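Local coordinates for protein probable amidase (Thermus thermophilus, PDB 2DC0) that is a probable amidase, a dimeric alpha/beta protein of the amidase family built round a long mixed beta-sheet with helices packed against it, at residues D74-K79 against E194-L199; A98-R103 against G189-E194; L242-G247 against I382-P387; G280-Y285 against H377-I382. One frame throughout, in Å; residues are numbered along the deposited sequence.

Contact 1: D74-K79 against E194-L199; sequences DLFPVK and EGALPL
The methyl of A196 lies at the apolar centre: its CB rests obliquely beside the F76 ring, 3.5 Å from CD1 and almost as near CE1, while CD1 of L75 comes within 4.1 Å of the same methyl. L75 folds back on its own neighbour as well. Its CG lies between the backbone N and the carbonyl carbon (chi1 56°), and CD1 sits over the centre of the F76 ring, 3.5 Å above its plane. The cluster widens to L197, whose CB stands 4.1 Å from CB of L75.

These residues join two connections of the amidase fold. Residues 74-79 leave strand 69-73 of the mixed sheet, and 194-199 belong to the long link between strands 182-185 and 206-210; strand 163-166 adds T166 and L164 to the apolar cluster.

At the margin the backbones meet. L197 N donates to L75 O over 3.0 Å in an almost straight N-H...O line (178°), and F76 O turns to NZ of K114. Beyond, the CD side of the P77 ring presses on the G195 carbonyl, with CD 2.9 Å from G195 O, a buried oxygen that has no hydrogen-bonding partner in the model.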
# COMPACT_ATOMS: atom_id res chain seq x y z
N ASP A 74 4.53 -27.77 -2.93
CA ASP A 74 5.54 -28.23 -1.97
C ASP A 74 6.35 -27.23 -1.14
O ASP A 74 7.52 -27.47 -0.85
CB ASP A 74 6.51 -29.21 -2.65
CG ASP A 74 7.18 -30.15 -1.65
OD1 ASP A 74 6.52 -30.49 -0.64
OD2 ASP A 74 8.34 -30.56 -1.86
N LEU A 75 5.73 -26.12 -0.74
CA LEU A 75 6.40 -25.16 0.13
C LEU A 75 5.55 -25.02 1.39
O LEU A 75 5.95 -24.36 2.35
CB LEU A 75 6.58 -23.79 -0.55
CG LEU A 75 5.39 -23.02 -1.14
CD1 LEU A 75 4.52 -22.44 -0.03
CD2 LEU A 75 5.95 -21.89 -2.01
N PHE A 76 4.38 -25.66 1.36
CA PHE A 76 3.44 -25.67 2.49
C PHE A 76 3.60 -27.02 3.21
O PHE A 76 3.39 -28.08 2.61
CB PHE A 76 1.98 -25.60 2.00
CG PHE A 76 1.55 -24.24 1.51
CD1 PHE A 76 1.31 -23.20 2.40
CD2 PHE A 76 1.33 -24.02 0.15
CE1 PHE A 76 0.85 -21.95 1.95
CE2 PHE A 76 0.87 -22.79 -0.32
CZ PHE A 76 0.63 -21.75 0.58
N PRO A 77 3.98 -27.00 4.49
CA PRO A 77 4.12 -28.29 5.18
C PRO A 77 2.76 -28.98 5.32
O PRO A 77 1.74 -28.33 5.58
CB PRO A 77 4.70 -27.88 6.53
CG PRO A 77 5.55 -26.70 6.16
CD PRO A 77 4.63 -25.92 5.25
N VAL A 78 2.74 -30.29 5.12
CA VAL A 78 1.52 -31.07 5.24
C VAL A 78 1.86 -32.26 6.13
O VAL A 78 2.90 -32.89 5.96
CB VAL A 78 1.03 -31.58 3.85
CG1 VAL A 78 -0.14 -32.54 4.02
CG2 VAL A 78 0.61 -30.40 2.98
N LYS A 79 0.98 -32.57 7.08
CA LYS A 79 1.22 -33.68 7.99
C LYS A 79 1.45 -34.99 7.24
O LYS A 79 0.70 -35.32 6.31
CB LYS A 79 0.05 -33.87 8.95
CG LYS A 79 -0.18 -32.72 9.92
CD LYS A 79 -1.26 -33.08 10.92
CE LYS A 79 -1.39 -32.02 12.00
NZ LYS A 79 -2.38 -32.40 13.05
N GLU A 194 1.35 -18.43 7.29
CA GLU A 194 2.05 -18.90 8.49
C GLU A 194 2.43 -20.37 8.33
O GLU A 194 1.62 -21.19 7.90
CB GLU A 194 1.14 -18.73 9.72
CG GLU A 194 1.76 -19.19 11.04
CD GLU A 194 0.75 -19.19 12.18
OE1 GLU A 194 0.03 -18.19 12.36
OE2 GLU A 194 0.68 -20.20 12.92
N GLY A 195 3.67 -20.70 8.66
CA GLY A 195 4.14 -22.07 8.57
C GLY A 195 4.60 -22.49 7.18
O GLY A 195 5.08 -23.61 7.00
N ALA A 196 4.46 -21.60 6.21
CA ALA A 196 4.88 -21.89 4.85
C ALA A 196 6.23 -21.25 4.56
O ALA A 196 6.59 -20.22 5.15
CB ALA A 196 3.85 -21.35 3.86
N LEU A 197 7.00 -21.87 3.67
CA LEU A 197 8.30 -21.34 3.31
C LEU A 197 8.09 -20.02 2.59
O LEU A 197 7.43 -19.97 1.56
CB LEU A 197 9.04 -22.30 2.38
CG LEU A 197 10.36 -21.74 1.84
CD1 LEU A 197 11.38 -21.64 2.97
CD2 LEU A 197 10.88 -22.65 0.74
N PRO A 198 8.65 -18.93 3.12
CA PRO A 198 8.47 -17.64 2.44
C PRO A 198 9.48 -17.37 1.33
O PRO A 198 10.53 -18.02 1.25
CB PRO A 198 8.58 -16.64 3.59
CG PRO A 198 9.58 -17.29 4.51
CD PRO A 198 9.19 -18.76 4.48
N LEU A 199 9.14 -16.44 0.44
CA LEU A 199 10.05 -16.03 -0.62
C LEU A 199 10.28 -14.56 -0.28
O LEU A 199 11.37 -14.15 0.10
CB LEU A 199 9.41 -16.17 -2.00
CG LEU A 199 10.27 -15.69 -3.18
CD1 LEU A 199 11.57 -16.48 -3.25
CD2 LEU A 199 9.48 -15.86 -4.47

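Contact 2: A98-R103 against G189-E194; sequences ARAVRR and GRVSLE
E194 O is gripped twice: R99 N donates to it over 2.9 Å, and a bridging water, its oxygen equally far from E194 O, donates a second bond. The setting is a helix start, with A98 at the N-cap position of helix 99-106 and its first amides turned to an outside loop. The water accepts from A100 N at 2.9 Å and donates its other hydrogen to S192 O, so two successive helix amides are satisfied by loop carbonyls, one directly and one through solvent.

Between the two carbonyls the loop makes an ST turn, S192 OG accepting from E194 N over 3.0 Å, consistent with both oxygens facing the helix start. That hydroxyl also lies against the aliphatic root of R99, 3.6 Å from CB. R99 sets out with CG anti to its amide nitrogen and bends at chi2 (71°), which carries the guanidinium away from the loop after CB and CG have packed on S192. E194 meets R99 CB with its own CB and then extends separately. R99 NE and E194 OE1 stay 5.4 Å apart, too far for a salt bridge, although their opposite charges may attract weakly; R102, also near E194, is paired with E97. On the buried flank, L164 of strand 163-166 lies against A100, whose CB touches the loop at two points: S192 O at 3.6 Å and CG1 of V191 at 4.2 Å.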
# COMPACT_ATOMS: atom_id res chain seq x y z
N ALA A 98 1.32 -26.16 7.66
CA ALA A 98 1.10 -24.74 7.41
C ALA A 98 -0.31 -24.37 7.83
O ALA A 98 -1.22 -25.21 7.80
CB ALA A 98 1.30 -24.43 5.93
N ARG A 99 -0.50 -23.12 8.23
CA ARG A 99 -1.81 -22.67 8.67
C ARG A 99 -2.87 -22.84 7.58
O ARG A 99 -3.99 -23.26 7.86
CB ARG A 99 -1.76 -21.20 9.09
CG ARG A 99 -3.07 -20.71 9.68
CD ARG A 99 -3.29 -21.31 11.06
NE ARG A 99 -4.56 -20.91 11.65
CZ ARG A 99 -5.74 -21.44 11.35
NH1 ARG A 99 -5.82 -22.42 10.45
NH2 ARG A 99 -6.84 -21.01 11.94
N ALA A 100 -2.52 -22.49 6.35
CA ALA A 100 -3.47 -22.61 5.25
C ALA A 100 -3.88 -24.06 5.00
O ALA A 100 -5.02 -24.33 4.61
CB ALA A 100 -2.88 -22.01 3.97
N VAL A 101 -2.95 -24.98 5.22
CA VAL A 101 -3.21 -26.41 5.05
C VAL A 101 -4.17 -26.88 6.14
O VAL A 101 -5.09 -27.66 5.89
CB VAL A 101 -1.89 -27.22 5.11
CG1 VAL A 101 -2.16 -28.71 5.19
CG2 VAL A 101 -1.05 -26.92 3.85
N ARG A 102 -3.97 -26.38 7.36
CA ARG A 102 -4.83 -26.73 8.48
C ARG A 102 -6.26 -26.30 8.16
O ARG A 102 -7.22 -26.97 8.55
CB ARG A 102 -4.34 -26.05 9.75
CG ARG A 102 -5.22 -26.29 10.97
CD ARG A 102 -4.59 -25.74 12.24
NE ARG A 102 -3.35 -26.44 12.58
CZ ARG A 102 -2.14 -26.06 12.18
NH1 ARG A 102 -1.98 -24.98 11.42
NH2 ARG A 102 -1.07 -26.77 12.53
N ARG A 103 -6.40 -25.17 7.47
CA ARG A 103 -7.72 -24.68 7.09
C ARG A 103 -8.40 -25.71 6.19
O ARG A 103 -9.57 -26.02 6.37
CB ARG A 103 -7.61 -23.35 6.34
CG ARG A 103 -7.36 -22.13 7.22
CD ARG A 103 -8.61 -21.76 8.00
NE ARG A 103 -8.43 -20.60 8.86
CZ ARG A 103 -9.37 -20.10 9.65
NH1 ARG A 103 -10.57 -20.66 9.68
NH2 ARG A 103 -9.13 -19.04 10.41
N GLY A 189 -2.33 -11.04 2.41
CA GLY A 189 -2.66 -11.43 3.77
C GLY A 189 -4.00 -12.05 4.09
O GLY A 189 -4.19 -12.55 5.19
N ARG A 190 -4.94 -12.03 3.15
CA ARG A 190 -6.25 -12.62 3.42
C ARG A 190 -6.12 -14.10 3.79
O ARG A 190 -6.79 -14.58 4.70
CB ARG A 190 -7.18 -12.44 2.23
CG ARG A 190 -8.61 -12.84 2.53
CD ARG A 190 -9.52 -12.58 1.35
NE ARG A 190 -9.70 -11.15 1.08
CZ ARG A 190 -10.45 -10.34 1.83
NH1 ARG A 190 -11.08 -10.80 2.90
NH2 ARG A 190 -10.57 -9.06 1.50
N VAL A 191 -5.25 -14.82 3.08
CA VAL A 191 -5.02 -16.23 3.36
C VAL A 191 -3.67 -16.30 4.07
O VAL A 191 -2.66 -15.82 3.55
CB VAL A 191 -4.99 -17.08 2.07
CG1 VAL A 191 -4.67 -18.54 2.41
CG2 VAL A 191 -6.34 -17.00 1.37
N SER A 192 -3.65 -16.90 5.26
CA SER A 192 -2.42 -16.99 6.03
C SER A 192 -1.29 -17.77 5.39
O SER A 192 -1.50 -18.85 4.83
CB SER A 192 -2.70 -17.59 7.41
OG SER A 192 -1.49 -17.77 8.12
N LEU A 193 -0.09 -17.22 5.48
CA LEU A 193 1.10 -17.86 4.95
C LEU A 193 1.95 -18.36 6.11
O LEU A 193 3.14 -18.66 5.94
CB LEU A 193 1.89 -16.89 4.07
CG LEU A 193 1.40 -16.83 2.62
CD1 LEU A 193 2.04 -15.66 1.89
CD2 LEU A 193 1.74 -18.15 1.92
N GLU A 194 1.35 -18.43 7.29
CA GLU A 194 2.05 -18.90 8.49
C GLU A 194 2.43 -20.37 8.33
O GLU A 194 1.62 -21.19 7.90
CB GLU A 194 1.14 -18.73 9.72
CG GLU A 194 1.76 -19.19 11.04
CD GLU A 194 0.75 -19.19 12.18
OE1 GLU A 194 0.03 -18.19 12.36
OE2 GLU A 194 0.68 -20.20 12.92
O HOH W 1 -0.12 -21.13 5.62

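Contact 3: L242-G247 against I382-P387; sequences LDFLEG and ITLTLP
F244 reaches across to 382-387 with its ring end-on, the CZ corner leading. CG stands anti to the backbone N (chi1 177°), which sends the ring straight off the short helix. In the plane of the ring, at its edge, lies the carbonyl oxygen of T383, 3.4 Å from CZ; the slightly positive rim of a benzene ring suits such an oxygen, though the contact is at most a weak C-H...O one. P387 meets the same corner from another direction: its CG is 3.8 Å from CZ, and ring and pyrrolidine cross obliquely.

The two leucines take a different pose. L245 and L384 lie at about a right angle, touching methyl to methyl with 3.7 Å between L245 CD2 and L384 CD2. The L384 methyl also approaches CE2 of F244, at 4.3 Å, so this one methyl touches both side chains of helix 242-245. In both leucines CG is anti to the carbonyl carbon, and their ends come closer than their roots. The T383 hydroxyl looks elsewhere, to E379 O.

Five buried residues thus make a small apolar joint between helix 242-245, which follows strand 237-240 of the mixed sheet, and the bend linking helix 377-382 to helix 386-390, part of the helical layer of this alpha/beta amidase fold.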
# COMPACT_ATOMS: atom_id res chain seq x y z
N LEU A 242 -3.95 0.50 -21.51
CA LEU A 242 -3.28 0.42 -22.79
C LEU A 242 -1.82 0.90 -22.78
O LEU A 242 -0.97 0.26 -23.39
CB LEU A 242 -4.09 1.20 -23.84
CG LEU A 242 -5.47 0.59 -24.13
CD1 LEU A 242 -6.19 1.42 -25.20
CD2 LEU A 242 -5.32 -0.85 -24.60
N ASP A 243 -1.54 2.00 -22.09
CA ASP A 243 -0.17 2.50 -22.05
C ASP A 243 0.77 1.47 -21.40
O ASP A 243 1.88 1.24 -21.88
CB ASP A 243 -0.07 3.89 -21.37
CG ASP A 243 -0.60 3.92 -19.93
OD1 ASP A 243 -1.20 2.94 -19.45
OD2 ASP A 243 -0.42 4.97 -19.28
N PHE A 244 0.30 0.83 -20.33
CA PHE A 244 1.08 -0.19 -19.65
C PHE A 244 1.32 -1.40 -20.57
O PHE A 244 2.40 -2.00 -20.56
CB PHE A 244 0.35 -0.67 -18.39
CG PHE A 244 1.06 -1.77 -17.66
CD1 PHE A 244 2.23 -1.51 -16.95
CD2 PHE A 244 0.58 -3.07 -17.70
CE1 PHE A 244 2.90 -2.54 -16.28
CE2 PHE A 244 1.24 -4.11 -17.04
CZ PHE A 244 2.40 -3.85 -16.34
N LEU A 245 0.32 -1.75 -21.36
CA LEU A 245 0.40 -2.91 -22.26
C LEU A 245 1.13 -2.65 -23.57
O LEU A 245 1.55 -3.59 -24.26
CB LEU A 245 -1.00 -3.43 -22.57
CG LEU A 245 -1.80 -4.01 -21.40
CD1 LEU A 245 -3.22 -4.31 -21.86
CD2 LEU A 245 -1.12 -5.28 -20.90
N GLU A 246 1.28 -1.38 -23.91
CA GLU A 246 1.95 -0.99 -25.14
C GLU A 246 3.27 -1.74 -25.37
O GLU A 246 4.22 -1.60 -24.59
CB GLU A 246 2.19 0.51 -25.12
CG GLU A 246 2.74 1.08 -26.41
CD GLU A 246 2.64 2.58 -26.44
OE1 GLU A 246 1.52 3.10 -26.62
OE2 GLU A 246 3.68 3.25 -26.27
N GLY A 247 3.32 -2.53 -26.43
CA GLY A 247 4.52 -3.28 -26.77
C GLY A 247 4.86 -4.47 -25.89
O GLY A 247 5.89 -5.11 -26.10
N ILE A 382 6.73 -11.95 -16.62
CA ILE A 382 6.47 -11.53 -15.25
C ILE A 382 5.97 -10.08 -15.15
O ILE A 382 5.25 -9.72 -14.22
CB ILE A 382 7.75 -11.72 -14.38
CG1 ILE A 382 7.37 -11.95 -12.92
CG2 ILE A 382 8.66 -10.51 -14.50
CD1 ILE A 382 6.71 -13.28 -12.67
N THR A 383 6.33 -9.27 -16.14
CA THR A 383 5.93 -7.86 -16.14
C THR A 383 4.43 -7.62 -16.08
O THR A 383 3.98 -6.67 -15.42
CB THR A 383 6.49 -7.12 -17.38
OG1 THR A 383 7.91 -7.25 -17.41
CG2 THR A 383 6.13 -5.64 -17.32
N LEU A 384 3.60 -8.46 -16.74
CA LEU A 384 2.15 -8.32 -16.76
C LEU A 384 1.48 -8.63 -15.42
O LEU A 384 0.43 -8.07 -15.09
CB LEU A 384 1.55 -9.22 -17.83
CG LEU A 384 1.98 -8.90 -19.26
CD1 LEU A 384 1.38 -9.91 -20.22
CD2 LEU A 384 1.57 -7.48 -19.62
N THR A 385 2.07 -9.52 -14.65
CA THR A 385 1.49 -9.92 -13.38
C THR A 385 2.06 -9.29 -12.11
O THR A 385 1.32 -8.98 -11.18
CB THR A 385 1.57 -11.45 -13.22
OG1 THR A 385 2.91 -11.88 -13.49
CG2 THR A 385 0.62 -12.14 -14.20
N LEU A 386 3.37 -9.08 -12.08
CA LEU A 386 4.00 -8.55 -10.87
C LEU A 386 3.45 -7.28 -10.20
O LEU A 386 3.52 -7.16 -8.98
CB LEU A 386 5.52 -8.41 -11.12
CG LEU A 386 6.07 -7.35 -12.09
CD1 LEU A 386 6.05 -5.99 -11.43
CD2 LEU A 386 7.51 -7.72 -12.48
N PRO A 387 2.90 -6.33 -10.97
CA PRO A 387 2.39 -5.11 -10.32
C PRO A 387 1.31 -5.36 -9.27
O PRO A 387 1.30 -4.74 -8.21
CB PRO A 387 1.85 -4.29 -11.49
CG PRO A 387 2.66 -4.77 -12.67
CD PRO A 387 2.69 -6.26 -12.43

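Contact 4: G280-Y285 against H377-I382; sequences GVYEVY and HREAFI
Helix 281-285 and helix 377-382 run nearly perpendicular, their directions 103° apart and their short axes 11.5 Å from each other at the closest. This is a crossed pair of helices in the alpha/beta amidase fold, and the Y282 side chain occupies the interval between them; even the nearest CA atoms, those of Y282 and E379, are 7.5 Å apart.

Y282 fills that interval. With CG anti to the backbone N (chi1 177°) its ring projects from the first turn of its helix, after G280 at the N-cap position, and is met from three directions. Over one face lies the aliphatic part of E379, in a CH-pi contact with CG 4.0 Å from the ring centroid and only 8° off the normal. The carboxylate then continues over the same ring toward CD2, from which OE2 is 3.4 Å away, while E379 OE1 has a long, weak ion pair with K375. At the ring edge, in its plane, the branch methyl CG2 of I382 comes to 3.4 Å from CE1.

The third approach is polar. R378 extends its chain from CG to NE along the tyrosine's outer end and gives NH1 to Y282 OH at 2.6 Å, a short distance but a strongly bent and therefore weak hydrogen bond. The same nitrogen is bonded to OG1 of T286, one turn further along the helix, which helps fix the guanidinium. Its other terminal nitrogen, NH2, lies near the plane of the Y285 ring, at the edge, 4.0 Å from CE2.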
# COMPACT_ATOMS: atom_id res chain seq x y z
N GLY A 280 9.45 1.54 -14.39
CA GLY A 280 10.45 0.96 -13.52
C GLY A 280 9.93 -0.09 -12.54
O GLY A 280 10.68 -0.56 -11.69
N VAL A 281 8.67 -0.47 -12.67
CA VAL A 281 8.08 -1.44 -11.75
C VAL A 281 8.77 -2.79 -11.78
O VAL A 281 8.87 -3.47 -10.76
CB VAL A 281 6.56 -1.63 -12.02
CG1 VAL A 281 6.34 -2.36 -13.35
CG2 VAL A 281 5.92 -2.39 -10.87
N TYR A 282 9.25 -3.19 -12.95
CA TYR A 282 9.95 -4.46 -13.08
C TYR A 282 11.19 -4.49 -12.17
O TYR A 282 11.36 -5.43 -11.38
CB TYR A 282 10.38 -4.65 -14.54
CG TYR A 282 11.17 -5.91 -14.76
CD1 TYR A 282 10.56 -7.16 -14.73
CD2 TYR A 282 12.54 -5.85 -15.01
CE1 TYR A 282 11.28 -8.32 -14.94
CE2 TYR A 282 13.28 -7.00 -15.22
CZ TYR A 282 12.64 -8.23 -15.19
OH TYR A 282 13.37 -9.38 -15.43
N GLU A 283 12.03 -3.46 -12.26
CA GLU A 283 13.24 -3.36 -11.45
C GLU A 283 12.92 -3.28 -9.95
O GLU A 283 13.58 -3.94 -9.14
CB GLU A 283 14.05 -2.11 -11.82
CG GLU A 283 14.42 -1.94 -13.28
CD GLU A 283 15.00 -0.55 -13.56
OE1 GLU A 283 16.10 -0.24 -13.04
OE2 GLU A 283 14.34 0.25 -14.28
N VAL A 284 11.93 -2.47 -9.59
CA VAL A 284 11.53 -2.31 -8.20
C VAL A 284 11.16 -3.67 -7.60
O VAL A 284 11.66 -4.05 -6.54
CB VAL A 284 10.31 -1.35 -8.05
CG1 VAL A 284 9.82 -1.34 -6.60
CG2 VAL A 284 10.70 0.06 -8.47
N TYR A 285 10.28 -4.38 -8.29
CA TYR A 285 9.83 -5.70 -7.86
C TYR A 285 11.01 -6.65 -7.69
O TYR A 285 11.18 -7.31 -6.66
CB TYR A 285 8.85 -6.29 -8.88
CG TYR A 285 8.56 -7.75 -8.66
CD1 TYR A 285 7.59 -8.16 -7.74
CD2 TYR A 285 9.32 -8.73 -9.29
CE1 TYR A 285 7.41 -9.51 -7.45
CE2 TYR A 285 9.14 -10.08 -9.01
CZ TYR A 285 8.19 -10.47 -8.08
OH TYR A 285 8.06 -11.79 -7.75
N HIS A 377 12.76 -13.86 -21.62
CA HIS A 377 11.60 -14.61 -21.13
C HIS A 377 11.03 -14.08 -19.82
O HIS A 377 9.83 -13.82 -19.71
CB HIS A 377 11.97 -16.09 -20.98
CG HIS A 377 10.84 -16.97 -20.52
ND1 HIS A 377 10.32 -16.91 -19.24
CD2 HIS A 377 10.15 -17.94 -21.17
CE1 HIS A 377 9.36 -17.81 -19.12
NE2 HIS A 377 9.23 -18.44 -20.28
N ARG A 378 11.89 -13.92 -18.81
CA ARG A 378 11.44 -13.45 -17.51
C ARG A 378 10.69 -12.13 -17.57
O ARG A 378 9.56 -12.03 -17.10
CB ARG A 378 12.61 -13.32 -16.53
CG ARG A 378 12.21 -12.79 -15.16
CD ARG A 378 13.30 -12.98 -14.11
NE ARG A 378 12.86 -12.60 -12.77
CZ ARG A 378 12.89 -11.35 -12.30
NH1 ARG A 378 13.36 -10.36 -13.04
NH2 ARG A 378 12.44 -11.09 -11.08
N GLU A 379 11.31 -11.11 -18.15
CA GLU A 379 10.68 -9.80 -18.23
C GLU A 379 9.40 -9.82 -19.07
O GLU A 379 8.45 -9.11 -18.76
CB GLU A 379 11.67 -8.75 -18.77
CG GLU A 379 11.10 -7.33 -18.83
CD GLU A 379 12.18 -6.26 -18.92
OE1 GLU A 379 13.16 -6.45 -19.67
OE2 GLU A 379 12.03 -5.21 -18.26
N ALA A 380 9.37 -10.64 -20.11
CA ALA A 380 8.16 -10.71 -20.94
C ALA A 380 6.99 -11.36 -20.18
O ALA A 380 5.86 -10.89 -20.28
CB ALA A 380 8.45 -11.49 -22.22
N PHE A 381 7.28 -12.42 -19.42
CA PHE A 381 6.26 -13.17 -18.69
C PHE A 381 5.99 -12.83 -17.23
O PHE A 381 5.12 -13.45 -16.61
CB PHE A 381 6.56 -14.66 -18.77
CG PHE A 381 6.28 -15.27 -20.11
CD1 PHE A 381 4.98 -15.59 -20.48
CD2 PHE A 381 7.32 -15.54 -20.99
CE1 PHE A 381 4.72 -16.18 -21.72
CE2 PHE A 381 7.08 -16.12 -22.23
CZ PHE A 381 5.77 -16.45 -22.59
N ILE A 382 6.73 -11.95 -16.62
CA ILE A 382 6.47 -11.53 -15.25
C ILE A 382 5.97 -10.08 -15.15
O ILE A 382 5.25 -9.72 -14.22
CB ILE A 382 7.75 -11.72 -14.38
CG1 ILE A 382 7.37 -11.95 -12.92
CG2 ILE A 382 8.66 -10.51 -14.50
CD1 ILE A 382 6.71 -13.28 -12.67

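In the fold
The four contacts form two pairs on different parts of the amidase fold. Contacts 1 and 2 share E194 and touch through P77 and A98; together they fasten the long link 186-205 to the loop and helix that follow strand 69-73. Contacts 3 and 4 share I382, and L386 packs on V281, Y282 and Y285 to join them. The centres of contacts 1 and 3 are about 30 Å apart, on opposite sides of the chain's centre. Chemistry differs with burial: contacts 1 and 3 are buried and mainly apolar, though contact 1 also has a backbone hydrogen bond, whereas the partly buried contacts 2 and 4 use, respectively, a water bridge and charged side chains round a tyrosine.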